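Local coordinates for hydrolase (Thermus thermophilus, PDB 1UFO), which is an alpha/beta-hydrolase-fold enzyme, probably a hydrolase whose substrate is not established, at residues 6-11 against 17-22; 24-29 against 97-102. One frame throughout, in Å; residues are numbered along the deposited sequence.

Contact 1 of 2, residues 6-11 against 17-22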
# COMPACT_ATOMS: atom_id res chain seq x y z
N GLU A 6 -7.66 11.85 26.27
CA GLU A 6 -7.16 12.55 27.42
C GLU A 6 -5.86 13.25 27.14
O GLU A 6 -5.23 13.02 26.09
CB GLU A 6 -6.99 11.66 28.64
CG GLU A 6 -6.45 10.30 28.47
CD GLU A 6 -6.59 9.52 29.80
OE1 GLU A 6 -7.58 8.75 30.01
OE2 GLU A 6 -5.73 9.70 30.64
N ARG A 7 -5.50 14.15 28.05
CA ARG A 7 -4.23 14.87 27.96
C ARG A 7 -3.29 14.28 29.00
O ARG A 7 -3.66 14.19 30.19
CB ARG A 7 -4.40 16.38 28.23
CG ARG A 7 -5.44 17.11 27.33
CD ARG A 7 -4.94 17.35 25.84
NE ARG A 7 -3.85 18.27 25.90
CZ ARG A 7 -3.90 19.54 25.53
NH1 ARG A 7 -2.81 20.25 25.70
NH2 ARG A 7 -4.98 20.05 24.92
N LEU A 8 -2.11 13.84 28.57
CA LEU A 8 -1.11 13.26 29.47
C LEU A 8 0.07 14.19 29.47
O LEU A 8 0.14 15.11 28.65
CB LEU A 8 -0.62 11.95 28.91
CG LEU A 8 -1.71 10.95 28.62
CD1 LEU A 8 -1.09 9.71 28.02
CD2 LEU A 8 -2.41 10.58 29.96
N THR A 9 0.99 13.94 30.40
CA THR A 9 2.25 14.66 30.45
C THR A 9 3.35 13.65 30.23
O THR A 9 3.44 12.69 30.98
CB THR A 9 2.47 15.38 31.82
OG1 THR A 9 1.43 16.35 32.00
CG2 THR A 9 3.88 16.11 31.79
N LEU A 10 4.16 13.84 29.15
CA LEU A 10 5.25 12.92 28.84
C LEU A 10 6.46 13.75 28.51
O LEU A 10 6.35 14.65 27.71
CB LEU A 10 4.89 12.10 27.63
CG LEU A 10 3.81 11.07 27.87
CD1 LEU A 10 3.29 10.56 26.48
CD2 LEU A 10 4.40 9.92 28.63
N ALA A 11 7.57 13.48 29.21
CA ALA A 11 8.83 14.18 28.97
C ALA A 11 8.60 15.68 29.12
O ALA A 11 9.22 16.54 28.46
CB ALA A 11 9.32 13.83 27.56
N ALA A 17 -3.90 12.23 23.86
CA ALA A 17 -3.91 10.79 23.73
C ALA A 17 -5.28 10.21 23.41
O ALA A 17 -6.29 10.65 24.00
CB ALA A 17 -3.40 10.11 25.01
N ARG A 18 -5.34 9.29 22.47
CA ARG A 18 -6.61 8.61 22.19
C ARG A 18 -6.33 7.20 22.63
O ARG A 18 -5.57 6.43 22.03
CB ARG A 18 -6.92 8.67 20.69
CG ARG A 18 -8.29 8.19 20.38
CD ARG A 18 -9.35 9.37 20.29
NE ARG A 18 -10.59 8.83 19.72
CZ ARG A 18 -10.60 8.14 18.57
NH1 ARG A 18 -9.43 7.97 17.90
NH2 ARG A 18 -11.72 7.53 18.13
N ILE A 19 -6.97 6.84 23.75
CA ILE A 19 -6.65 5.58 24.41
C ILE A 19 -7.72 4.50 24.34
O ILE A 19 -8.81 4.66 24.91
CB ILE A 19 -6.32 5.87 25.91
CG1 ILE A 19 -5.22 6.94 25.98
CG2 ILE A 19 -5.98 4.53 26.62
CD1 ILE A 19 -4.70 7.30 27.51
N PRO A 20 -7.42 3.38 23.69
CA PRO A 20 -8.44 2.31 23.59
C PRO A 20 -8.42 1.55 24.91
O PRO A 20 -7.41 1.55 25.64
CB PRO A 20 -7.98 1.46 22.41
CG PRO A 20 -6.45 1.61 22.44
CD PRO A 20 -6.19 3.04 22.94
N GLU A 21 -9.48 0.79 25.17
CA GLU A 21 -9.48 0.10 26.45
C GLU A 21 -8.52 -1.05 26.49
O GLU A 21 -8.10 -1.47 27.58
CB GLU A 21 -10.88 -0.44 26.79
CG GLU A 21 -11.34 -1.55 25.90
CD GLU A 21 -12.84 -1.92 26.14
OE1 GLU A 21 -13.68 -1.63 25.24
OE2 GLU A 21 -13.16 -2.44 27.25
N ALA A 22 -8.09 -1.53 25.32
CA ALA A 22 -7.15 -2.65 25.25
C ALA A 22 -6.00 -2.27 24.31
O ALA A 22 -5.98 -2.71 23.16
CB ALA A 22 -7.80 -3.95 24.72

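Contact 2 of 2, residues 24-29 against 97-102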
# COMPACT_ATOMS: atom_id res chain seq x y z
N LYS A 24 -2.63 -2.39 22.34
CA LYS A 24 -1.67 -3.44 21.96
C LYS A 24 -0.35 -2.81 21.42
O LYS A 24 0.64 -3.52 21.31
CB LYS A 24 -2.24 -4.38 20.87
CG LYS A 24 -2.51 -3.69 19.53
CD LYS A 24 -3.20 -4.62 18.54
CE LYS A 24 -3.42 -3.90 17.17
NZ LYS A 24 -4.04 -4.93 16.23
N ALA A 25 -0.38 -1.52 21.13
CA ALA A 25 0.84 -0.82 20.62
C ALA A 25 0.69 0.67 20.78
O ALA A 25 -0.45 1.16 20.98
CB ALA A 25 0.98 -1.11 19.09
N LEU A 26 1.80 1.43 20.67
CA LEU A 26 1.72 2.91 20.74
C LEU A 26 1.97 3.45 19.35
O LEU A 26 2.78 2.90 18.63
CB LEU A 26 2.89 3.45 21.64
CG LEU A 26 2.75 3.16 23.13
CD1 LEU A 26 4.18 3.13 23.79
CD2 LEU A 26 1.84 4.26 23.70
N LEU A 27 1.31 4.54 19.00
CA LEU A 27 1.63 5.23 17.74
C LEU A 27 1.80 6.69 18.12
O LEU A 27 0.85 7.35 18.53
CB LEU A 27 0.51 5.09 16.69
CG LEU A 27 0.76 5.80 15.37
CD1 LEU A 27 2.08 5.25 14.73
CD2 LEU A 27 -0.38 5.65 14.40
N LEU A 28 3.02 7.20 18.00
CA LEU A 28 3.28 8.64 18.21
C LEU A 28 3.13 9.28 16.84
O LEU A 28 3.86 8.91 15.91
CB LEU A 28 4.73 8.90 18.79
CG LEU A 28 5.11 10.40 18.87
CD1 LEU A 28 4.14 11.20 19.74
CD2 LEU A 28 6.59 10.50 19.48
N ALA A 29 2.23 10.24 16.75
CA ALA A 29 1.93 10.93 15.44
C ALA A 29 2.40 12.35 15.49
O ALA A 29 2.13 13.06 16.45
CB ALA A 29 0.41 10.86 15.15
N GLU A 97 10.36 7.86 24.04
CA GLU A 97 11.09 7.06 25.02
C GLU A 97 10.33 7.00 26.35
O GLU A 97 10.29 5.91 26.93
CB GLU A 97 12.55 7.58 25.16
CG GLU A 97 13.27 7.34 23.88
CD GLU A 97 14.66 7.96 23.88
OE1 GLU A 97 14.91 8.95 24.67
OE2 GLU A 97 15.46 7.49 23.04
N GLU A 98 9.69 8.08 26.79
CA GLU A 98 8.93 8.03 28.02
C GLU A 98 7.66 7.15 27.82
O GLU A 98 7.28 6.36 28.71
CB GLU A 98 8.51 9.45 28.49
CG GLU A 98 7.52 9.49 29.69
CD GLU A 98 8.03 8.74 30.90
OE1 GLU A 98 7.17 8.28 31.73
OE2 GLU A 98 9.28 8.64 31.00
N ALA A 99 7.02 7.25 26.66
CA ALA A 99 5.79 6.49 26.48
C ALA A 99 6.13 4.98 26.52
O ALA A 99 5.41 4.16 27.08
CB ALA A 99 5.17 6.87 25.06
N GLU A 100 7.24 4.61 25.91
CA GLU A 100 7.61 3.20 25.90
C GLU A 100 7.88 2.71 27.29
O GLU A 100 7.47 1.59 27.63
CB GLU A 100 8.89 2.97 25.08
CG GLU A 100 8.71 3.17 23.64
CD GLU A 100 9.95 2.71 22.93
OE1 GLU A 100 10.07 1.49 22.63
OE2 GLU A 100 10.83 3.57 22.74
N ARG A 101 8.58 3.51 28.09
CA ARG A 101 8.89 3.10 29.50
C ARG A 101 7.62 2.96 30.29
O ARG A 101 7.45 2.01 31.09
CB ARG A 101 9.77 4.15 30.19
CG ARG A 101 11.27 4.00 29.75
CD ARG A 101 12.20 4.87 30.57
NE ARG A 101 11.69 6.23 30.61
CZ ARG A 101 12.16 7.21 29.83
NH1 ARG A 101 11.62 8.42 29.92
NH2 ARG A 101 13.19 6.97 29.02
N ARG A 102 6.73 3.92 30.09
CA ARG A 102 5.49 3.96 30.82
C ARG A 102 4.46 2.91 30.48
O ARG A 102 3.85 2.30 31.41
CB ARG A 102 4.87 5.34 30.68
CG ARG A 102 3.55 5.44 31.32
CD ARG A 102 2.97 6.83 31.16
NE ARG A 102 3.93 7.89 31.36
CZ ARG A 102 3.58 9.16 31.49
NH1 ARG A 102 4.53 10.09 31.63
NH2 ARG A 102 2.30 9.48 31.52

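Contact 1 of 2, residues 6-11 against 17-22
The antiparallel pairing of E6 with A17 joins the two strands of the N-terminal beta hairpin, 3-10 and 13-20, at one border of the mixed central sheet of this alpha/beta hydrolase fold. E6 and A17 form a hydrogen-bonded pair with their CA atoms 5.2 Å apart. E6 N donates to A17 O at 2.9 Å, in the plane of that carbonyl, while the return bond from A17 N meets E6 O at 2.7 Å. The two short segments, at an angle of 108°, diverge strongly from the E6-A17 pair, consistent with a twisted or bent hairpin. The backbone bonding continues on both sides, L8 with V15 and I19 with R4.

One face of the hairpin gathers the side chains of E6, L8, A17 and I19. CD1 of L8 lies against the methyl of A17, with CD1 to CB 3.8 Å, and L8 also reaches F103 of helix 77-103. A17 and I19 lean on L55 and L53 of strand 52-56, the next strand of the sheet. E6 OE1 forms a salt bridge with R4. The CD1 methyl of I19 lies against the E6 carboxylate, about equally far from its two oxygens. With chi1 at 41°, CG of E6 sits between the backbone N and carbonyl carbon, and the extended chain crosses the end of I19, E6 CG lying 3.6 Å from I19 CD1.

Contact 2 of 2, residues 24-29 against 97-102
L26, on the parallel strand 25-30, packs against A99 in the last turns of helix 77-103, a helix laid over one face of the central sheet of the alpha/beta hydrolase fold. It is a buried van der Waals contact, without a hydrogen bond from strand to helix. In L26, chi1 of -71° sets CG beside the backbone N, anti to the carbonyl carbon, and chi2 of 154° then carries CD1 to the helix backbone, where it lies 3.7 Å from A99 O and 4.0 Å from E100 N. A99 CB is 4.1 Å from L26 CD1. L53 of strand 52-56 and F103 of the same helix also touch L26.

Elsewhere on this helical turn, E98 centres a salt-bridge network with R101 and R102. R102 grips it side-on, NE and NH1 both donating to OE1, which lies close to the guanidinium plane; R102 NE, 3.3 Å from E98 OE1, donates to that oxygen's anti lone pair. The guanidinium of R101 is covered on one face by E97 O, 3.6 Å above its centre, and its NH1 donates to E98 OE2 at 2.6 Å, nearly along the C-O axis of that oxygen.

The hairpin of contact 1 is complete before the chain enters strand 25-30 of contact 2, and helix 77-103 returns much later in the chain. The centres of the two contacts are about 9 Å apart, and both involve the central sheet, where strand 52-56 lies between strands 13-20 and 25-30. They also touch directly: R102 NH1 probably hydrogen-bonds T9 O, and L10 packs on E98 and R102. Helix 77-103 therefore packs against both the antiparallel edge of the sheet and strand 25-30 of its parallel part, where the neighbouring strand 107-112 leads into what is probably the nucleophile elbow of the enzyme.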